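Local coordinates for protein AT5g51070/K3K7_27 (Arabidopsis thaliana, PDB 5GKM) that probably works as an ATP-driven Clp chaperone of the protease system, the chain here being its N-terminal domain, at residues A[65-79]-A[131-143]. Numbering follows the deposited sequence.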
loop_
_atom_site.group_PDB
_atom_site.type_symbol
_atom_site.label_atom_id
_atom_site.label_comp_id
_atom_site.label_asym_id
_atom_site.label_seq_id
_atom_site.Cartn_x
_atom_site.Cartn_y
_atom_site.Cartn_z
ATOM N N ALA A 65 1.335 13.809 -5.078
ATOM C CA ALA A 65 2.146 13.129 -6.001
ATOM C C ALA A 65 1.326 12.200 -6.830
ATOM O O ALA A 65 1.515 12.113 -7.993
ATOM C CB ALA A 65 3.233 12.360 -5.271
ATOM N N VAL A 66 0.441 11.459 -6.179
ATOM C CA VAL A 66 -0.313 10.471 -6.900
ATOM C C VAL A 66 -1.246 11.085 -7.960
ATOM O O VAL A 66 -1.381 10.593 -9.050
ATOM C CB VAL A 66 -1.082 9.560 -5.927
ATOM C CG1 VAL A 66 -2.086 8.693 -6.666
ATOM C CG2 VAL A 66 -0.096 8.633 -5.229
ATOM N N TRP A 67 -1.900 12.124 -7.546
ATOM C CA TRP A 67 -2.778 12.797 -8.435
ATOM C C TRP A 67 -2.006 13.306 -9.632
ATOM O O TRP A 67 -2.370 13.052 -10.786
ATOM C CB TRP A 67 -3.477 13.952 -7.716
ATOM C CG TRP A 67 -4.330 14.741 -8.679
ATOM C CD1 TRP A 67 -4.066 15.969 -9.215
ATOM C CD2 TRP A 67 -5.603 14.348 -9.265
ATOM N NE1 TRP A 67 -5.042 16.359 -10.054
ATOM C CE2 TRP A 67 -5.993 15.442 -10.139
ATOM C CE3 TRP A 67 -6.440 13.271 -9.139
ATOM C CZ2 TRP A 67 -7.164 15.405 -10.871
ATOM C CZ3 TRP A 67 -7.610 13.246 -9.891
ATOM C CH2 TRP A 67 -7.954 14.298 -10.740
ATOM N N SER A 68 -0.864 13.911 -9.345
ATOM C CA SER A 68 -0.095 14.463 -10.410
ATOM C C SER A 68 0.372 13.413 -11.410
ATOM O O SER A 68 0.260 13.577 -12.609
ATOM C CB SER A 68 1.075 15.213 -9.819
ATOM O OG SER A 68 1.836 15.703 -10.864
ATOM N N ILE A 69 0.883 12.323 -10.902
ATOM C CA ILE A 69 1.444 11.310 -11.781
ATOM C C ILE A 69 0.457 10.650 -12.723
ATOM O O ILE A 69 0.730 10.503 -13.872
ATOM C CB ILE A 69 2.232 10.243 -10.957
ATOM C CG1 ILE A 69 3.391 10.907 -10.270
ATOM C CG2 ILE A 69 2.795 9.147 -11.826
ATOM C CD1 ILE A 69 3.954 10.090 -9.161
ATOM N N TRP A 70 -0.682 10.271 -12.181
ATOM C CA TRP A 70 -1.707 9.558 -12.899
ATOM C C TRP A 70 -2.808 10.403 -13.496
ATOM O O TRP A 70 -3.482 9.923 -14.383
ATOM C CB TRP A 70 -2.333 8.470 -12.017
ATOM C CG TRP A 70 -1.433 7.270 -11.936
ATOM C CD1 TRP A 70 -1.383 6.213 -12.823
ATOM C CD2 TRP A 70 -0.353 7.016 -11.002
ATOM N NE1 TRP A 70 -0.411 5.331 -12.497
ATOM C CE2 TRP A 70 0.258 5.755 -11.427
ATOM C CE3 TRP A 70 0.123 7.630 -9.890
ATOM C CZ2 TRP A 70 1.326 5.209 -10.761
ATOM C CZ3 TRP A 70 1.191 7.069 -9.241
ATOM C CH2 TRP A 70 1.795 5.890 -9.681
ATOM N N ASP A 71 -3.045 11.604 -12.962
ATOM C CA ASP A 71 -4.210 12.371 -13.417
ATOM C C ASP A 71 -4.038 13.713 -14.116
ATOM O O ASP A 71 -4.973 14.205 -14.705
ATOM C CB ASP A 71 -5.231 12.500 -12.301
ATOM C CG ASP A 71 -6.082 11.260 -12.146
ATOM O OD1 ASP A 71 -5.678 10.353 -11.430
ATOM O OD2 ASP A 71 -7.124 11.198 -12.776
ATOM N N GLU A 72 -2.846 14.289 -14.057
ATOM C CA GLU A 72 -2.651 15.610 -14.638
ATOM C C GLU A 72 -2.182 15.612 -16.107
ATOM O O GLU A 72 -2.272 16.604 -16.743
ATOM C CB GLU A 72 -1.724 16.423 -13.748
ATOM C CG GLU A 72 -2.424 16.820 -12.439
ATOM C CD GLU A 72 -3.387 18.026 -12.581
ATOM O OE1 GLU A 72 -3.874 18.262 -13.649
ATOM O OE2 GLU A 72 -3.601 18.732 -11.632
ATOM N N ALA A 73 -1.665 14.469 -16.571
ATOM C CA ALA A 73 -1.315 14.256 -17.961
ATOM C C ALA A 73 -1.927 12.955 -18.543
ATOM O O ALA A 73 -3.081 12.735 -18.380
ATOM C CB ALA A 73 0.184 14.324 -18.168
ATOM N N ASN A 74 -1.149 12.136 -19.239
ATOM C CA ASN A 74 -1.708 10.908 -19.742
ATOM C C ASN A 74 -1.972 9.879 -18.641
ATOM O O ASN A 74 -1.259 9.845 -17.687
ATOM C CB ASN A 74 -0.844 10.300 -20.835
ATOM C CG ASN A 74 -0.778 11.154 -22.068
ATOM O OD1 ASN A 74 -1.761 11.661 -22.500
ATOM N ND2 ASN A 74 0.391 11.246 -22.654
ATOM N N SER A 75 -2.997 9.078 -18.837
ATOM C CA SER A 75 -3.339 7.968 -17.981
ATOM C C SER A 75 -2.398 6.786 -18.162
ATOM O O SER A 75 -1.610 6.761 -19.054
ATOM C CB SER A 75 -4.776 7.529 -18.194
ATOM O OG SER A 75 -5.027 7.081 -19.478
ATOM N N ASP A 76 -2.483 5.820 -17.250
ATOM C CA ASP A 76 -1.540 4.721 -17.211
ATOM C C ASP A 76 -2.093 3.511 -17.962
ATOM O O ASP A 76 -3.093 2.953 -17.579
ATOM C CB ASP A 76 -1.305 4.364 -15.735
ATOM C CG ASP A 76 -0.183 3.347 -15.509
ATOM O OD1 ASP A 76 0.237 2.697 -16.442
ATOM O OD2 ASP A 76 0.272 3.220 -14.378
ATOM N N SER A 77 -1.400 3.102 -19.017
ATOM C CA SER A 77 -1.872 2.043 -19.884
ATOM C C SER A 77 -2.026 0.726 -19.166
ATOM O O SER A 77 -2.780 -0.106 -19.566
ATOM C CB SER A 77 -0.907 1.854 -21.044
ATOM O OG SER A 77 -0.905 2.970 -21.920
ATOM N N LYS A 78 -1.291 0.595 -18.083
ATOM C CA LYS A 78 -1.215 -0.626 -17.302
ATOM C C LYS A 78 -2.366 -0.806 -16.341
ATOM O O LYS A 78 -2.448 -1.795 -15.698
ATOM C CB LYS A 78 0.088 -0.649 -16.479
ATOM C CG LYS A 78 1.335 -0.864 -17.268
ATOM C CD LYS A 78 2.479 -1.148 -16.355
ATOM C CE LYS A 78 2.627 -0.054 -15.315
ATOM N NZ LYS A 78 2.686 1.322 -15.831
ATOM N N GLN A 79 -3.226 0.184 -16.221
ATOM C CA GLN A 79 -4.233 0.207 -15.182
ATOM C C GLN A 79 -5.602 0.404 -15.786
ATOM O O GLN A 79 -6.271 1.332 -15.524
ATOM C CB GLN A 79 -3.925 1.299 -14.120
ATOM C CG GLN A 79 -2.522 1.212 -13.539
ATOM C CD GLN A 79 -2.345 1.913 -12.192
ATOM O OE1 GLN A 79 -3.135 2.714 -11.807
ATOM N NE2 GLN A 79 -1.252 1.590 -11.507
ATOM N N ASP A 131 5.509 -5.094 -6.968
ATOM C CA ASP A 131 4.494 -4.327 -7.675
ATOM C C ASP A 131 4.852 -3.964 -9.133
ATOM O O ASP A 131 5.820 -4.430 -9.621
ATOM C CB ASP A 131 3.944 -3.128 -6.871
ATOM C CG ASP A 131 4.552 -1.792 -7.277
ATOM O OD1 ASP A 131 5.691 -1.845 -7.677
ATOM O OD2 ASP A 131 3.927 -0.747 -7.145
ATOM N N ASP A 132 4.010 -3.161 -9.762
ATOM C CA ASP A 132 4.093 -2.849 -11.217
ATOM C C ASP A 132 4.941 -1.639 -11.532
ATOM O O ASP A 132 5.018 -1.223 -12.656
ATOM C CB ASP A 132 2.722 -2.720 -11.898
ATOM C CG ASP A 132 1.905 -1.563 -11.389
ATOM O OD1 ASP A 132 2.382 -0.887 -10.516
ATOM O OD2 ASP A 132 0.788 -1.356 -11.883
ATOM N N GLY A 133 5.622 -1.136 -10.529
ATOM C CA GLY A 133 6.400 0.054 -10.605
ATOM C C GLY A 133 5.694 1.303 -10.132
ATOM O O GLY A 133 6.283 2.315 -10.002
ATOM N N SER A 134 4.419 1.173 -9.835
ATOM C CA SER A 134 3.648 2.316 -9.390
ATOM C C SER A 134 4.133 2.917 -8.097
ATOM O O SER A 134 4.265 4.077 -8.025
ATOM C CB SER A 134 2.165 1.967 -9.299
ATOM O OG SER A 134 1.725 1.490 -10.529
ATOM N N ALA A 135 4.438 2.106 -7.119
ATOM C CA ALA A 135 4.901 2.678 -5.852
ATOM C C ALA A 135 6.183 3.468 -5.986
ATOM O O ALA A 135 6.328 4.494 -5.416
ATOM C CB ALA A 135 5.066 1.590 -4.790
ATOM N N GLY A 136 7.078 2.931 -6.775
ATOM C CA GLY A 136 8.313 3.582 -7.049
ATOM C C GLY A 136 8.148 4.925 -7.683
ATOM O O GLY A 136 8.906 5.782 -7.377
ATOM N N ARG A 137 7.185 5.075 -8.557
ATOM C CA ARG A 137 7.016 6.367 -9.176
ATOM C C ARG A 137 6.655 7.436 -8.171
ATOM O O ARG A 137 7.112 8.524 -8.255
ATOM C CB ARG A 137 5.959 6.304 -10.246
ATOM C CG ARG A 137 6.276 5.336 -11.360
ATOM C CD ARG A 137 5.116 5.180 -12.307
ATOM N NE ARG A 137 4.989 6.315 -13.172
ATOM C CZ ARG A 137 4.006 6.468 -14.047
ATOM N NH1 ARG A 137 3.079 5.544 -14.165
ATOM N NH2 ARG A 137 3.944 7.531 -14.822
ATOM N N VAL A 138 5.775 7.106 -7.250
ATOM C CA VAL A 138 5.424 8.018 -6.211
ATOM C C VAL A 138 6.601 8.351 -5.290
ATOM O O VAL A 138 6.823 9.457 -4.975
ATOM C CB VAL A 138 4.305 7.427 -5.344
ATOM C CG1 VAL A 138 3.910 8.351 -4.223
ATOM C CG2 VAL A 138 3.119 7.075 -6.186
ATOM N N LEU A 139 7.339 7.322 -4.888
ATOM C CA LEU A 139 8.460 7.550 -4.024
ATOM C C LEU A 139 9.515 8.423 -4.713
ATOM O O LEU A 139 10.097 9.256 -4.110
ATOM C CB LEU A 139 9.026 6.245 -3.467
ATOM C CG LEU A 139 8.063 5.477 -2.571
ATOM C CD1 LEU A 139 8.664 4.146 -2.172
ATOM C CD2 LEU A 139 7.737 6.213 -1.297
ATOM N N LYS A 140 9.696 8.193 -5.988
ATOM C CA LYS A 140 10.652 8.986 -6.724
ATOM C C LYS A 140 10.225 10.441 -6.743
ATOM O O LYS A 140 11.014 11.305 -6.584
ATOM C CB LYS A 140 10.842 8.464 -8.137
ATOM C CG LYS A 140 11.819 9.283 -8.965
ATOM C CD LYS A 140 12.041 8.685 -10.332
ATOM C CE LYS A 140 13.303 9.262 -10.978
ATOM N NZ LYS A 140 13.138 9.457 -12.440
ATOM N N ARG A 141 8.949 10.671 -6.937
ATOM C CA ARG A 141 8.445 12.007 -6.927
ATOM C C ARG A 141 8.618 12.649 -5.565
ATOM O O ARG A 141 8.851 13.810 -5.461
ATOM C CB ARG A 141 7.001 12.047 -7.416
ATOM C CG ARG A 141 6.355 13.397 -7.380
ATOM C CD ARG A 141 6.873 14.244 -8.540
ATOM N NE ARG A 141 6.511 13.771 -9.863
ATOM C CZ ARG A 141 5.466 14.201 -10.547
ATOM N NH1 ARG A 141 4.663 15.077 -10.011
ATOM N NH2 ARG A 141 5.203 13.747 -11.730
ATOM N N LEU A 142 8.498 11.869 -4.513
ATOM C CA LEU A 142 8.710 12.369 -3.163
ATOM C C LEU A 142 10.184 12.443 -2.748
ATOM O O LEU A 142 10.451 12.894 -1.709
ATOM C CB LEU A 142 7.921 11.558 -2.134
ATOM C CG LEU A 142 6.422 11.487 -2.357
ATOM C CD1 LEU A 142 5.718 10.476 -1.479
ATOM C CD2 LEU A 142 5.821 12.846 -2.135
ATOM N N GLY A 143 11.096 11.999 -3.586
ATOM C CA GLY A 143 12.494 12.023 -3.213
ATOM C C GLY A 143 12.941 10.997 -2.191
ATOM O O GLY A 143 13.914 11.174 -1.510
HETATM O O HOH W 1 2.521 2.586 -12.941
HETATM O O HOH W 2 -1.167 -2.860 -13.274
#
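With its chain bent at chi2 (76°) and again at chi3, Arg-141 doubles back along Ile-69, the two side chains running antiparallel. The double bend lays one guanidinium face over Ile-69 CG1 and sends NH1 to Ser-68 OG, a hydrogen bond of 3.0 Å made close to the guanidinium plane. Arg-137 is bent too, at chi3, and Ile-69 CG2 covers a face of its guanidinium, 3.6 Å from NH2. One isoleucine therefore serves both arginines with separate branches, while its CD1 reaches the backbone at Arg-137 O and Val-138 CA. Val-138 is the knob between the helices, seated in a hole formed by Ala-65, Val-66, Ile-69 and Trp-70; its CG2 meets the indole edge at CZ3, 3.6 Å away. This joins helix 59-71 to helix 134-142 within the all-helical Clp N-terminal (Clp R) domain, their short segments inclined at 120°. Beyond Val-138 the indole edge runs on to Ser-134, with CH2 near its carbonyl O. Trp-70 NE1 donates to the anti lone pair of Asp-76 OD2 at 2.9 Å, tying the loop after the helix to the ring. The other oxygen, OD1, takes both Lys-78 N, in an Asx turn, and Lys-78 NZ, in a salt bridge. Arg-137 NH1 joins this network through a long salt bridge to Asp-76 OD2 (3.7 Å), in which the carboxylate and guanidinium planes stand 80° apart. A water donates to Asp-76 OD2 and Ser-134 OG and accepts from Lys-78 NZ and Arg-137 NH1. Gln-79 OE1 is held by Gln-36 of helix 35-45.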